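Local coordinates for protein separin (Saccharomyces cerevisiae, PDB 5U1T) that cleaves the cohesin subunit Scc1 at the onset of anaphase as a caspase-like cysteine protease, and is held inactive by securin for most of the cell cycle, at residues L61-H66 with F459-M464; S499-L504 with K549-N554; G509-E514 with S531-F536. All coordinates share one frame; numbering follows the deposited sequence.

Interaction 1: residues L61-H66 with F459-M464; sequences LLKSHH and FNVYCM
With CG turned anti to its backbone N (chi1 -171°), Lys63 bends its chain against Val461 and the phenol end of Tyr462, in the short 3-10 segment 461-464. Lys63 CD lies 3.6 Å from Tyr462 OH, the two side chains crossing at about a right angle, while Lys63 CG and, more closely, Lys63 NZ (3.9 Å) lie by Val461 CG1. Lysine suits this place because its aliphatic length can pack against a methyl and a phenol while NZ hydrogen-bonds to Asn498 OD1. Val461 CG1 also stands over one face of the Tyr462 ring, toward the rim. An Asx turn, Asn460 OD1 accepting from Tyr462 N, leads into the 3-10 segment. His66, CG anti to the carbonyl carbon (chi1 -74°), turns an imidazole edge to Met464, whose flexible chain sets both CG and CE 3.6 Å from His66 CE1. Met464 SD makes an oblique sulfur-aromatic contact, 4.9 Å from the His66 ring centroid. His66 NE2 is satisfied by Ser500 OG. This packing within the helical domain joins the end of helix 48-64 to the loop after helix 448-458, with helix 470-485 packing on His66 and Met464 through Val473 and helix 501-509 reaching His66 through Ile502.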
ATOM      1  N   LEU A  61     -24.242 -24.910 -32.103  1.00 53.05           N
ATOM      2  CA  LEU A  61     -23.139 -25.126 -31.181  1.00 55.99           C
ATOM      3  C   LEU A  61     -21.874 -24.469 -31.692  1.00 56.78           C
ATOM      4  O   LEU A  61     -21.204 -23.751 -30.958  1.00 63.59           O
ATOM      5  CB  LEU A  61     -22.881 -26.614 -30.956  1.00 54.49           C
ATOM      6  CG  LEU A  61     -21.735 -26.750 -29.955  1.00 61.29           C
ATOM      7  CD1 LEU A  61     -22.170 -27.502 -28.711  1.00 65.33           C
ATOM      8  CD2 LEU A  61     -20.498 -27.414 -30.589  1.00 58.29           C
ATOM      9  N   LEU A  62     -21.560 -24.728 -32.952  1.00 52.08           N
ATOM     10  CA  LEU A  62     -20.339 -24.262 -33.573  1.00 50.05           C
ATOM     11  C   LEU A  62     -20.266 -22.749 -33.570  1.00 52.56           C
ATOM     12  O   LEU A  62     -19.203 -22.159 -33.393  1.00 55.78           O
ATOM     13  CB  LEU A  62     -20.247 -24.805 -34.999  1.00 47.66           C
ATOM     14  CG  LEU A  62     -19.880 -26.282 -34.983  1.00 48.10           C
ATOM     15  CD1 LEU A  62     -19.868 -26.836 -36.388  1.00 52.83           C
ATOM     16  CD2 LEU A  62     -18.538 -26.458 -34.309  1.00 44.72           C
ATOM     17  N   LYS A  63     -21.418 -22.136 -33.773  1.00 50.01           N
ATOM     18  CA  LYS A  63     -21.538 -20.702 -33.806  1.00 52.83           C
ATOM     19  C   LYS A  63     -21.347 -20.177 -32.406  1.00 57.45           C
ATOM     20  O   LYS A  63     -20.719 -19.137 -32.195  1.00 57.30           O
ATOM     21  CB  LYS A  63     -22.908 -20.299 -34.342  1.00 46.71           C
ATOM     22  CG  LYS A  63     -23.056 -18.843 -34.624  1.00 47.95           C
ATOM     23  CD  LYS A  63     -24.139 -18.618 -35.651  1.00 53.53           C
ATOM     24  CE  LYS A  63     -25.540 -18.833 -35.069  1.00 47.57           C
ATOM     25  NZ  LYS A  63     -26.038 -17.633 -34.333  1.00 54.37           N
ATOM     26  N   SER A  64     -21.892 -20.903 -31.440  1.00 51.44           N
ATOM     27  CA  SER A  64     -21.881 -20.418 -30.082  1.00 51.62           C
ATOM     28  C   SER A  64     -20.488 -20.496 -29.473  1.00 57.02           C
ATOM     29  O   SER A  64     -20.145 -19.676 -28.625  1.00 52.87           O
ATOM     30  CB  SER A  64     -22.855 -21.195 -29.231  1.00 49.17           C
ATOM     31  OG  SER A  64     -22.936 -20.606 -27.957  1.00 56.26           O
ATOM     32  N   HIS A  65     -19.693 -21.473 -29.904  1.00 46.93           N
ATOM     33  CA  HIS A  65     -18.375 -21.677 -29.321  1.00 51.41           C
ATOM     34  C   HIS A  65     -17.281 -21.132 -30.214  1.00 51.99           C
ATOM     35  O   HIS A  65     -16.146 -21.555 -30.114  1.00 44.37           O
ATOM     36  CB  HIS A  65     -18.121 -23.165 -29.054  1.00 53.04           C
ATOM     37  CG  HIS A  65     -19.107 -23.786 -28.113  1.00 50.91           C
ATOM     38  ND1 HIS A  65     -19.026 -25.106 -27.720  1.00 51.58           N
ATOM     39  CD2 HIS A  65     -20.190 -23.271 -27.482  1.00 53.52           C
ATOM     40  CE1 HIS A  65     -20.024 -25.376 -26.891  1.00 55.09           C
ATOM     41  NE2 HIS A  65     -20.738 -24.276 -26.724  1.00 53.89           N
ATOM     42  N   HIS A  66     -17.663 -20.232 -31.119  1.00 54.41           N
ATOM     43  CA  HIS A  66     -16.754 -19.608 -32.093  1.00 53.85           C
ATOM     44  C   HIS A  66     -15.881 -20.567 -32.937  1.00 49.06           C
ATOM     45  O   HIS A  66     -14.849 -20.171 -33.455  1.00 54.33           O
ATOM     46  CB  HIS A  66     -15.854 -18.598 -31.357  1.00 55.11           C
ATOM     47  CG  HIS A  66     -16.569 -17.344 -30.954  1.00 47.98           C
ATOM     48  ND1 HIS A  66     -16.017 -16.089 -31.110  1.00 50.26           N
ATOM     49  CD2 HIS A  66     -17.805 -17.151 -30.442  1.00 48.10           C
ATOM     50  CE1 HIS A  66     -16.884 -15.178 -30.703  1.00 46.14           C
ATOM     51  NE2 HIS A  66     -17.975 -15.800 -30.297  1.00 45.67           N
ATOM     52  N   PHE A 459     -24.444  -5.939 -31.262  1.00 53.02           N
ATOM     53  CA  PHE A 459     -24.038  -7.058 -30.438  1.00 52.96           C
ATOM     54  C   PHE A 459     -24.604  -8.298 -31.083  1.00 44.73           C
ATOM     55  O   PHE A 459     -25.675  -8.791 -30.722  1.00 52.01           O
ATOM     56  CB  PHE A 459     -24.490  -6.886 -28.991  1.00 58.23           C
ATOM     57  CG  PHE A 459     -23.749  -7.745 -28.028  1.00 51.34           C
ATOM     58  CD1 PHE A 459     -22.466  -7.418 -27.645  1.00 52.97           C
ATOM     59  CD2 PHE A 459     -24.333  -8.886 -27.509  1.00 53.65           C
ATOM     60  CE1 PHE A 459     -21.761  -8.215 -26.740  1.00 52.33           C
ATOM     61  CE2 PHE A 459     -23.642  -9.691 -26.606  1.00 54.09           C
ATOM     62  CZ  PHE A 459     -22.355  -9.354 -26.226  1.00 56.32           C
ATOM     63  N   ASN A 460     -23.856  -8.776 -32.069  1.00 45.68           N
ATOM     64  CA  ASN A 460     -24.310  -9.819 -32.986  1.00 47.44           C
ATOM     65  C   ASN A 460     -23.118 -10.643 -33.424  1.00 47.93           C
ATOM     66  O   ASN A 460     -22.117 -10.085 -33.861  1.00 49.29           O
ATOM     67  CB  ASN A 460     -25.029  -9.187 -34.203  1.00 53.25           C
ATOM     68  CG  ASN A 460     -25.504 -10.214 -35.227  1.00 46.93           C
ATOM     69  OD1 ASN A 460     -24.775 -10.561 -36.163  1.00 46.20           O
ATOM     70  ND2 ASN A 460     -26.749 -10.670 -35.071  1.00 45.71           N
ATOM     71  N   VAL A 461     -23.231 -11.963 -33.314  1.00 47.42           N
ATOM     72  CA  VAL A 461     -22.105 -12.850 -33.582  1.00 41.89           C
ATOM     73  C   VAL A 461     -21.475 -12.754 -34.991  1.00 51.95           C
ATOM     74  O   VAL A 461     -20.274 -13.002 -35.117  1.00 56.90           O
ATOM     75  CB  VAL A 461     -22.500 -14.316 -33.332  1.00 39.47           C
ATOM     76  CG1 VAL A 461     -23.398 -14.810 -34.402  1.00 45.75           C
ATOM     77  CG2 VAL A 461     -21.275 -15.188 -33.267  1.00 48.06           C
ATOM     78  N   TYR A 462     -22.220 -12.394 -36.043  1.00 46.57           N
ATOM     79  CA  TYR A 462     -21.598 -12.358 -37.369  1.00 52.94           C
ATOM     80  C   TYR A 462     -20.669 -11.160 -37.444  1.00 47.56           C
ATOM     81  O   TYR A 462     -19.859 -11.047 -38.356  1.00 46.89           O
ATOM     82  CB  TYR A 462     -22.638 -12.341 -38.524  1.00 50.97           C
ATOM     83  CG  TYR A 462     -23.387 -13.647 -38.618  1.00 40.15           C
ATOM     84  CD1 TYR A 462     -22.785 -14.776 -39.172  1.00 48.08           C
ATOM     85  CD2 TYR A 462     -24.664 -13.773 -38.103  1.00 40.91           C
ATOM     86  CE1 TYR A 462     -23.450 -15.987 -39.230  1.00 46.61           C
ATOM     87  CE2 TYR A 462     -25.323 -14.962 -38.138  1.00 42.35           C
ATOM     88  CZ  TYR A 462     -24.726 -16.071 -38.713  1.00 45.07           C
ATOM     89  OH  TYR A 462     -25.406 -17.272 -38.754  1.00 51.48           O
ATOM     90  N   CYS A 463     -20.758 -10.281 -36.458  1.00 48.17           N
ATOM     91  CA  CYS A 463     -19.778  -9.205 -36.332  1.00 51.27           C
ATOM     92  C   CYS A 463     -18.362  -9.707 -35.986  1.00 53.06           C
ATOM     93  O   CYS A 463     -17.395  -8.980 -36.186  1.00 55.39           O
ATOM     94  CB  CYS A 463     -20.244  -8.188 -35.293  1.00 42.55           C
ATOM     95  SG  CYS A 463     -21.481  -7.019 -35.907  1.00 55.46           S
ATOM     96  N   MET A 464     -18.239 -10.940 -35.496  1.00 47.60           N
ATOM     97  CA  MET A 464     -16.927 -11.526 -35.244  1.00 49.84           C
ATOM     98  C   MET A 464     -16.121 -11.778 -36.517  1.00 56.41           C
ATOM     99  O   MET A 464     -14.909 -11.986 -36.438  1.00 61.70           O
ATOM    100  CB  MET A 464     -17.059 -12.838 -34.478  1.00 50.03           C
ATOM    101  CG  MET A 464     -17.872 -12.732 -33.189  1.00 57.62           C
ATOM    102  SD  MET A 464     -17.218 -11.584 -31.951  1.00 54.08           S
ATOM    103  CE  MET A 464     -15.531 -12.106 -31.983  1.00 55.77           C
TER

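Interaction 2: residues S499-L504 with K549-N554; sequences SSEIML and KLHLLN
His551 and Glu501 meet with their side chains at about a right angle, yet the carboxylate and the imidazole planes are only 28° apart. His551 NE2 gives its N-H to Glu501 OE1, 3.2 Å away and at 168°, nearly straight because OE1 lies in the ring plane, on the line of the N-H. Glu501 reaches that far because it is extended beyond CG. OE1 is shared: Ser522 OG and Ser525 OG also bond to it, so a buried acceptor is gripped by three partners. On the other side of the imidazole, ND1 accepts from Leu553 N, which lies 26° out of the ring plane; with the NE2 bond this holds the ring's rotation and suits a histidine, able to donate and accept at once. Ile502 runs antiparallel alongside His551, with Ile502 CD1 3.4 Å from His551 CE1 at the ring edge, and meets Leu553 tip to tip, Ile502 CD1 to Leu553 CG 3.8 Å. Branched aliphatic chains fit here, filling the side of the ring at CE1 without competing for the polar atoms. Ser500 is the N-cap of helix 501-509, its OG accepting from Met503 N. Glu501, in the first turn, is likely to have its negative charge favoured by that helix end. The contact ties this helix start to the loop before helix 557-572; His65, just after helix 48-64, stacks on His551, while helix 523-533 packs on Leu553 and helix 470-485 on Ile502.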
ATOM      1  N   SER A 499     -26.263 -13.920 -30.645  1.00 56.48           N
ATOM      2  CA  SER A 499     -24.895 -13.715 -30.170  1.00 51.09           C
ATOM      3  C   SER A 499     -24.393 -14.998 -29.534  1.00 57.54           C
ATOM      4  O   SER A 499     -25.195 -15.836 -29.095  1.00 64.37           O
ATOM      5  CB  SER A 499     -24.821 -12.555 -29.173  1.00 47.99           C
ATOM      6  OG  SER A 499     -25.717 -12.761 -28.094  1.00 49.85           O
ATOM      7  N   SER A 500     -23.072 -15.151 -29.478  1.00 57.50           N
ATOM      8  CA  SER A 500     -22.455 -16.336 -28.915  1.00 51.86           C
ATOM      9  C   SER A 500     -22.470 -16.387 -27.401  1.00 53.66           C
ATOM     10  O   SER A 500     -22.769 -15.415 -26.709  1.00 54.15           O
ATOM     11  CB  SER A 500     -21.010 -16.430 -29.364  1.00 55.65           C
ATOM     12  OG  SER A 500     -20.299 -15.331 -28.842  1.00 54.23           O
ATOM     13  N   GLU A 501     -22.122 -17.563 -26.907  1.00 56.50           N
ATOM     14  CA  GLU A 501     -21.885 -17.808 -25.504  1.00 55.29           C
ATOM     15  C   GLU A 501     -20.722 -16.956 -25.029  1.00 55.75           C
ATOM     16  O   GLU A 501     -20.792 -16.305 -23.991  1.00 53.31           O
ATOM     17  CB  GLU A 501     -21.576 -19.280 -25.293  1.00 52.45           C
ATOM     18  CG  GLU A 501     -21.322 -19.640 -23.895  1.00 54.82           C
ATOM     19  CD  GLU A 501     -21.043 -21.111 -23.729  1.00 58.91           C
ATOM     20  OE1 GLU A 501     -19.866 -21.529 -23.841  1.00 55.62           O
ATOM     21  OE2 GLU A 501     -22.018 -21.851 -23.486  1.00 65.76           O
ATOM     22  N   ILE A 502     -19.649 -16.969 -25.808  1.00 49.47           N
ATOM     23  CA  ILE A 502     -18.450 -16.228 -25.477  1.00 52.03           C
ATOM     24  C   ILE A 502     -18.728 -14.712 -25.361  1.00 57.22           C
ATOM     25  O   ILE A 502     -18.325 -14.060 -24.378  1.00 56.71           O
ATOM     26  CB  ILE A 502     -17.358 -16.522 -26.517  1.00 46.08           C
ATOM     27  CG1 ILE A 502     -17.278 -18.038 -26.733  1.00 44.86           C
ATOM     28  CG2 ILE A 502     -16.032 -15.948 -26.075  1.00 49.16           C
ATOM     29  CD1 ILE A 502     -15.967 -18.541 -27.297  1.00 48.86           C
ATOM     30  N   MET A 503     -19.435 -14.159 -26.340  1.00 54.16           N
ATOM     31  CA  MET A 503     -19.796 -12.753 -26.300  1.00 55.55           C
ATOM     32  C   MET A 503     -20.597 -12.395 -25.055  1.00 54.53           C
ATOM     33  O   MET A 503     -20.374 -11.334 -24.458  1.00 51.05           O
ATOM     34  CB  MET A 503     -20.601 -12.365 -27.542  1.00 57.16           C
ATOM     35  CG  MET A 503     -19.786 -12.311 -28.799  1.00 57.91           C
ATOM     36  SD  MET A 503     -20.822 -12.023 -30.250  1.00 57.44           S
ATOM     37  CE  MET A 503     -21.367 -10.319 -29.997  1.00 45.22           C
ATOM     38  N   LEU A 504     -21.548 -13.257 -24.685  1.00 52.77           N
ATOM     39  CA  LEU A 504     -22.372 -12.993 -23.507  1.00 55.08           C
ATOM     40  C   LEU A 504     -21.518 -13.051 -22.212  1.00 54.17           C
ATOM     41  O   LEU A 504     -21.729 -12.268 -21.271  1.00 55.35           O
ATOM     42  CB  LEU A 504     -23.541 -13.973 -23.438  1.00 46.96           C
ATOM     43  CG  LEU A 504     -24.671 -13.762 -24.454  1.00 54.13           C
ATOM     44  CD1 LEU A 504     -25.619 -14.940 -24.445  1.00 46.93           C
ATOM     45  CD2 LEU A 504     -25.442 -12.480 -24.203  1.00 49.21           C
ATOM     46  N   LYS A 549     -15.598 -30.703 -26.474  1.00 70.93           N
ATOM     47  CA  LYS A 549     -14.714 -31.121 -27.550  1.00 69.88           C
ATOM     48  C   LYS A 549     -14.476 -29.960 -28.520  1.00 61.79           C
ATOM     49  O   LYS A 549     -13.338 -29.663 -28.890  1.00 65.40           O
ATOM     50  CB  LYS A 549     -15.289 -32.354 -28.248  1.00 73.60           C
ATOM     51  CG  LYS A 549     -15.224 -33.629 -27.369  1.00 80.92           C
ATOM     52  CD  LYS A 549     -16.286 -34.693 -27.757  1.00 95.60           C
ATOM     53  CE  LYS A 549     -16.009 -35.348 -29.125  1.00 97.39           C
ATOM     54  NZ  LYS A 549     -16.988 -36.446 -29.455  1.00 87.76           N
ATOM     55  N   LEU A 550     -15.541 -29.259 -28.866  1.00 58.53           N
ATOM     56  CA  LEU A 550     -15.450 -28.159 -29.811  1.00 56.23           C
ATOM     57  C   LEU A 550     -15.644 -26.823 -29.115  1.00 56.57           C
ATOM     58  O   LEU A 550     -16.765 -26.461 -28.761  1.00 61.16           O
ATOM     59  CB  LEU A 550     -16.494 -28.333 -30.919  1.00 60.11           C
ATOM     60  CG  LEU A 550     -16.423 -29.696 -31.632  1.00 60.43           C
ATOM     61  CD1 LEU A 550     -17.482 -29.814 -32.714  1.00 53.17           C
ATOM     62  CD2 LEU A 550     -15.025 -29.958 -32.213  1.00 51.65           C
ATOM     63  N   HIS A 551     -14.569 -26.077 -28.919  1.00 54.52           N
ATOM     64  CA  HIS A 551     -14.705 -24.751 -28.342  1.00 50.75           C
ATOM     65  C   HIS A 551     -13.489 -23.920 -28.666  1.00 47.03           C
ATOM     66  O   HIS A 551     -12.380 -24.421 -28.576  1.00 56.35           O
ATOM     67  CB  HIS A 551     -14.904 -24.847 -26.831  1.00 55.39           C
ATOM     68  CG  HIS A 551     -15.696 -23.712 -26.253  1.00 48.24           C
ATOM     69  ND1 HIS A 551     -15.377 -22.391 -26.480  1.00 49.62           N
ATOM     70  CD2 HIS A 551     -16.799 -23.705 -25.472  1.00 48.36           C
ATOM     71  CE1 HIS A 551     -16.253 -21.616 -25.866  1.00 50.49           C
ATOM     72  NE2 HIS A 551     -17.125 -22.391 -25.246  1.00 50.44           N
ATOM     73  N   LEU A 552     -13.680 -22.665 -29.056  1.00 45.92           N
ATOM     74  CA  LEU A 552     -12.549 -21.779 -29.306  1.00 50.64           C
ATOM     75  C   LEU A 552     -11.744 -21.618 -28.016  1.00 57.43           C
ATOM     76  O   LEU A 552     -10.513 -21.514 -28.034  1.00 53.65           O
ATOM     77  CB  LEU A 552     -12.994 -20.409 -29.818  1.00 47.66           C
ATOM     78  CG  LEU A 552     -11.848 -19.419 -30.034  1.00 48.50           C
ATOM     79  CD1 LEU A 552     -10.953 -19.895 -31.144  1.00 49.09           C
ATOM     80  CD2 LEU A 552     -12.327 -18.021 -30.326  1.00 49.25           C
ATOM     81  N   LEU A 553     -12.442 -21.631 -26.888  1.00 52.91           N
ATOM     82  CA  LEU A 553     -11.781 -21.373 -25.619  1.00 55.49           C
ATOM     83  C   LEU A 553     -10.837 -22.515 -25.250  1.00 58.89           C
ATOM     84  O   LEU A 553     -10.004 -22.369 -24.369  1.00 54.12           O
ATOM     85  CB  LEU A 553     -12.806 -21.145 -24.506  1.00 50.37           C
ATOM     86  CG  LEU A 553     -13.618 -19.864 -24.643  1.00 43.58           C
ATOM     87  CD1 LEU A 553     -14.358 -19.645 -23.370  1.00 46.96           C
ATOM     88  CD2 LEU A 553     -12.747 -18.686 -24.986  1.00 42.22           C
ATOM     89  N   ASN A 554     -10.950 -23.647 -25.937  1.00 55.37           N
ATOM     90  CA  ASN A 554     -10.031 -24.744 -25.672  1.00 59.30           C
ATOM     91  C   ASN A 554      -8.611 -24.388 -26.120  1.00 57.68           C
ATOM     92  O   ASN A 554      -7.629 -25.007 -25.700  1.00 61.30           O
ATOM     93  CB  ASN A 554     -10.514 -26.028 -26.360  1.00 55.90           C
ATOM     94  CG  ASN A 554     -11.641 -26.712 -25.594  1.00 60.71           C
ATOM     95  OD1 ASN A 554     -11.735 -26.582 -24.360  1.00 62.77           O
ATOM     96  ND2 ASN A 554     -12.503 -27.449 -26.317  1.00 59.15           N
TER

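Interaction 3: residues G509-E514 with S531-F536; sequences GNSSIE and SLRGIF
Arg533 runs past Gly509 on leaving CB: its CG lies 3.5 Å from Gly509 O and 4.0 Å from Gly509 CA. Bends at chi2 and chi3 then steer the chain into the loop of residues 511-514, where NE makes a weak hydrogen bond to Ser511 O. At the tip, NH2 gives two hydrogen bonds, each 2.6 Å long, to Ser511 O at 176° and to Ile513 O at 148°; NH1 adds a weak one to Ile513 O. Both carbonyl oxygens lie near the guanidinium plane, although NH2 stands well above the carbonyl plane of Ser511. The C-terminal ends of two successive helices of the helical domain, 501-509 and 523-533, meet here, and an arginine near the end of the second suits the need, since its several N-H groups can satisfy backbone oxygens of the connecting loop. Replacing Arg533 by alanine removes the guanidinium, which would probably leave the carbonyls of Ser511 and Ile513 without this donor and let the loop shift. Glycine fits at Gly509, because a CB there would probably come too close to Leu532 CB. An aromatic side chain of another protein chain packs on Leu532, and a polar side chain of that chain hydrogen-bonds to Leu532 O.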
ATOM      1  N   GLY A 509     -19.811 -10.551 -17.788  1.00 52.14           N
ATOM      2  CA  GLY A 509     -18.705 -10.639 -16.862  1.00 54.09           C
ATOM      3  C   GLY A 509     -18.297  -9.256 -16.378  1.00 55.83           C
ATOM      4  O   GLY A 509     -18.027  -9.070 -15.196  1.00 56.51           O
ATOM      5  N   ASN A 510     -18.274  -8.289 -17.295  1.00 54.20           N
ATOM      6  CA  ASN A 510     -17.917  -6.911 -16.973  1.00 49.63           C
ATOM      7  C   ASN A 510     -19.045  -6.122 -16.334  1.00 49.92           C
ATOM      8  O   ASN A 510     -18.834  -5.004 -15.884  1.00 53.17           O
ATOM      9  CB  ASN A 510     -17.455  -6.171 -18.225  1.00 47.78           C
ATOM     10  CG  ASN A 510     -15.993  -6.410 -18.535  1.00 54.07           C
ATOM     11  OD1 ASN A 510     -15.636  -7.306 -19.305  1.00 55.15           O
ATOM     12  ND2 ASN A 510     -15.130  -5.610 -17.926  1.00 63.82           N
ATOM     13  N   SER A 511     -20.240  -6.696 -16.291  1.00 52.97           N
ATOM     14  CA  SER A 511     -21.387  -5.978 -15.753  1.00 53.46           C
ATOM     15  C   SER A 511     -21.559  -6.224 -14.255  1.00 55.24           C
ATOM     16  O   SER A 511     -20.974  -7.143 -13.682  1.00 54.96           O
ATOM     17  CB  SER A 511     -22.678  -6.368 -16.493  1.00 56.46           C
ATOM     18  OG  SER A 511     -23.245  -7.560 -15.968  1.00 53.80           O
ATOM     19  N   SER A 512     -22.388  -5.395 -13.630  1.00 56.46           N
ATOM     20  CA  SER A 512     -22.700  -5.546 -12.215  1.00 60.96           C
ATOM     21  C   SER A 512     -24.115  -6.076 -12.034  1.00 58.80           C
ATOM     22  O   SER A 512     -24.645  -6.051 -10.929  1.00 65.17           O
ATOM     23  CB  SER A 512     -22.557  -4.214 -11.481  1.00 62.73           C
ATOM     24  OG  SER A 512     -23.591  -3.313 -11.871  1.00 68.49           O
ATOM     25  N   ILE A 513     -24.724  -6.535 -13.121  1.00 60.74           N
ATOM     26  CA  ILE A 513     -26.077  -7.068 -13.073  1.00 64.62           C
ATOM     27  C   ILE A 513     -26.092  -8.319 -12.215  1.00 62.54           C
ATOM     28  O   ILE A 513     -25.207  -9.151 -12.323  1.00 60.50           O
ATOM     29  CB  ILE A 513     -26.615  -7.369 -14.487  1.00 66.67           C
ATOM     30  CG1 ILE A 513     -26.607  -6.079 -15.322  1.00 64.40           C
ATOM     31  CG2 ILE A 513     -28.001  -7.989 -14.406  1.00 62.13           C
ATOM     32  CD1 ILE A 513     -27.081  -6.246 -16.754  1.00 64.71           C
ATOM     33  N   GLU A 514     -27.101  -8.437 -11.360  1.00 67.51           N
ATOM     34  CA  GLU A 514     -27.110  -9.432 -10.292  1.00 67.43           C
ATOM     35  C   GLU A 514     -27.150 -10.897 -10.745  1.00 69.41           C
ATOM     36  O   GLU A 514     -26.151 -11.621 -10.585  1.00 75.72           O
ATOM     37  CB  GLU A 514     -28.291  -9.164  -9.353  1.00 81.15           C
ATOM     38  CG  GLU A 514     -28.172  -7.854  -8.552  1.00 95.71           C
ATOM     39  CD  GLU A 514     -29.405  -7.560  -7.663  1.00116.06           C
ATOM     40  OE1 GLU A 514     -30.446  -8.274  -7.806  1.00123.37           O
ATOM     41  OE2 GLU A 514     -29.323  -6.613  -6.821  1.00116.54           O
ATOM     42  N   SER A 531     -13.902 -14.890 -13.364  1.00 48.95           N
ATOM     43  CA  SER A 531     -12.686 -14.112 -13.256  1.00 50.15           C
ATOM     44  C   SER A 531     -12.976 -12.650 -13.467  1.00 57.32           C
ATOM     45  O   SER A 531     -12.364 -11.800 -12.829  1.00 63.31           O
ATOM     46  CB  SER A 531     -11.640 -14.601 -14.250  1.00 50.00           C
ATOM     47  OG  SER A 531     -11.260 -15.926 -13.914  1.00 55.10           O
ATOM     48  N   LEU A 532     -13.909 -12.364 -14.368  1.00 58.67           N
ATOM     49  CA  LEU A 532     -14.305 -10.995 -14.661  1.00 56.40           C
ATOM     50  C   LEU A 532     -15.092 -10.422 -13.485  1.00 58.09           C
ATOM     51  O   LEU A 532     -15.013  -9.234 -13.202  1.00 55.93           O
ATOM     52  CB  LEU A 532     -15.141 -10.925 -15.951  1.00 56.74           C
ATOM     53  CG  LEU A 532     -14.483 -10.649 -17.313  1.00 57.88           C
ATOM     54  CD1 LEU A 532     -13.839  -9.281 -17.346  1.00 64.56           C
ATOM     55  CD2 LEU A 532     -13.424 -11.656 -17.617  1.00 61.85           C
ATOM     56  N   ARG A 533     -15.842 -11.277 -12.795  1.00 58.01           N
ATOM     57  CA  ARG A 533     -16.791 -10.832 -11.775  1.00 56.84           C
ATOM     58  C   ARG A 533     -16.257 -10.774 -10.363  1.00 58.66           C
ATOM     59  O   ARG A 533     -16.877 -10.168  -9.505  1.00 61.54           O
ATOM     60  CB  ARG A 533     -18.002 -11.746 -11.756  1.00 58.59           C
ATOM     61  CG  ARG A 533     -18.846 -11.664 -12.977  1.00 56.75           C
ATOM     62  CD  ARG A 533     -20.267 -11.716 -12.537  1.00 55.82           C
ATOM     63  NE  ARG A 533     -20.888 -10.423 -12.729  1.00 55.16           N
ATOM     64  CZ  ARG A 533     -22.131 -10.142 -12.378  1.00 52.72           C
ATOM     65  NH1 ARG A 533     -22.889 -11.065 -11.806  1.00 52.32           N
ATOM     66  NH2 ARG A 533     -22.603  -8.932 -12.608  1.00 58.49           N
ATOM     67  N   GLY A 534     -15.138 -11.444 -10.114  1.00 59.68           N
ATOM     68  CA  GLY A 534     -14.636 -11.605  -8.768  1.00 56.54           C
ATOM     69  C   GLY A 534     -15.535 -12.496  -7.938  1.00 55.01           C
ATOM     70  O   GLY A 534     -15.594 -12.371  -6.720  1.00 63.44           O
ATOM     71  N   ILE A 535     -16.249 -13.399  -8.594  1.00 57.05           N
ATOM     72  CA  ILE A 535     -17.124 -14.327  -7.900  1.00 55.64           C
ATOM     73  C   ILE A 535     -16.845 -15.725  -8.398  1.00 55.40           C
ATOM     74  O   ILE A 535     -16.758 -15.941  -9.589  1.00 61.52           O
ATOM     75  CB  ILE A 535     -18.605 -13.990  -8.119  1.00 59.81           C
ATOM     76  CG1 ILE A 535     -18.900 -12.551  -7.680  1.00 64.77           C
ATOM     77  CG2 ILE A 535     -19.497 -14.986  -7.383  1.00 58.67           C
ATOM     78  CD1 ILE A 535     -18.715 -12.308  -6.185  1.00 63.14           C
ATOM     79  N   PHE A 536     -16.708 -16.684  -7.501  1.00 59.64           N
ATOM     80  CA  PHE A 536     -16.256 -18.001  -7.917  1.00 58.31           C
ATOM     81  C   PHE A 536     -17.199 -19.092  -7.404  1.00 58.87           C
ATOM     82  O   PHE A 536     -17.210 -19.419  -6.225  1.00 61.26           O
ATOM     83  CB  PHE A 536     -14.795 -18.175  -7.464  1.00 53.86           C
ATOM     84  CG  PHE A 536     -13.893 -17.073  -7.993  1.00 54.85           C
ATOM     85  CD1 PHE A 536     -13.723 -15.888  -7.286  1.00 54.64           C
ATOM     86  CD2 PHE A 536     -13.303 -17.177  -9.247  1.00 54.23           C
ATOM     87  CE1 PHE A 536     -12.965 -14.852  -7.796  1.00 49.77           C
ATOM     88  CE2 PHE A 536     -12.526 -16.139  -9.760  1.00 47.98           C
ATOM     89  CZ  PHE A 536     -12.366 -14.978  -9.030  1.00 51.79           C
TER

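From the N terminus, helix 48-64 meets the loop at 459-464 in interaction 1, closing a long, mostly helical excursion of 392 residues. Only after that does interaction 2 open, so the two follow in series; it closes a much shorter loop between 499-504 and 549-554. Interaction 3 is nested inside that loop and draws together the ends of helices 501-509 and 523-533. The first two contacts touch, with centres 8 Å apart, so the start of helix 501-509 is tied both to the N-terminal helix and to the loop before helix 557-572. Interaction 3 lies about 18 Å from interaction 2, centre to centre, at the far end of helix 501-509.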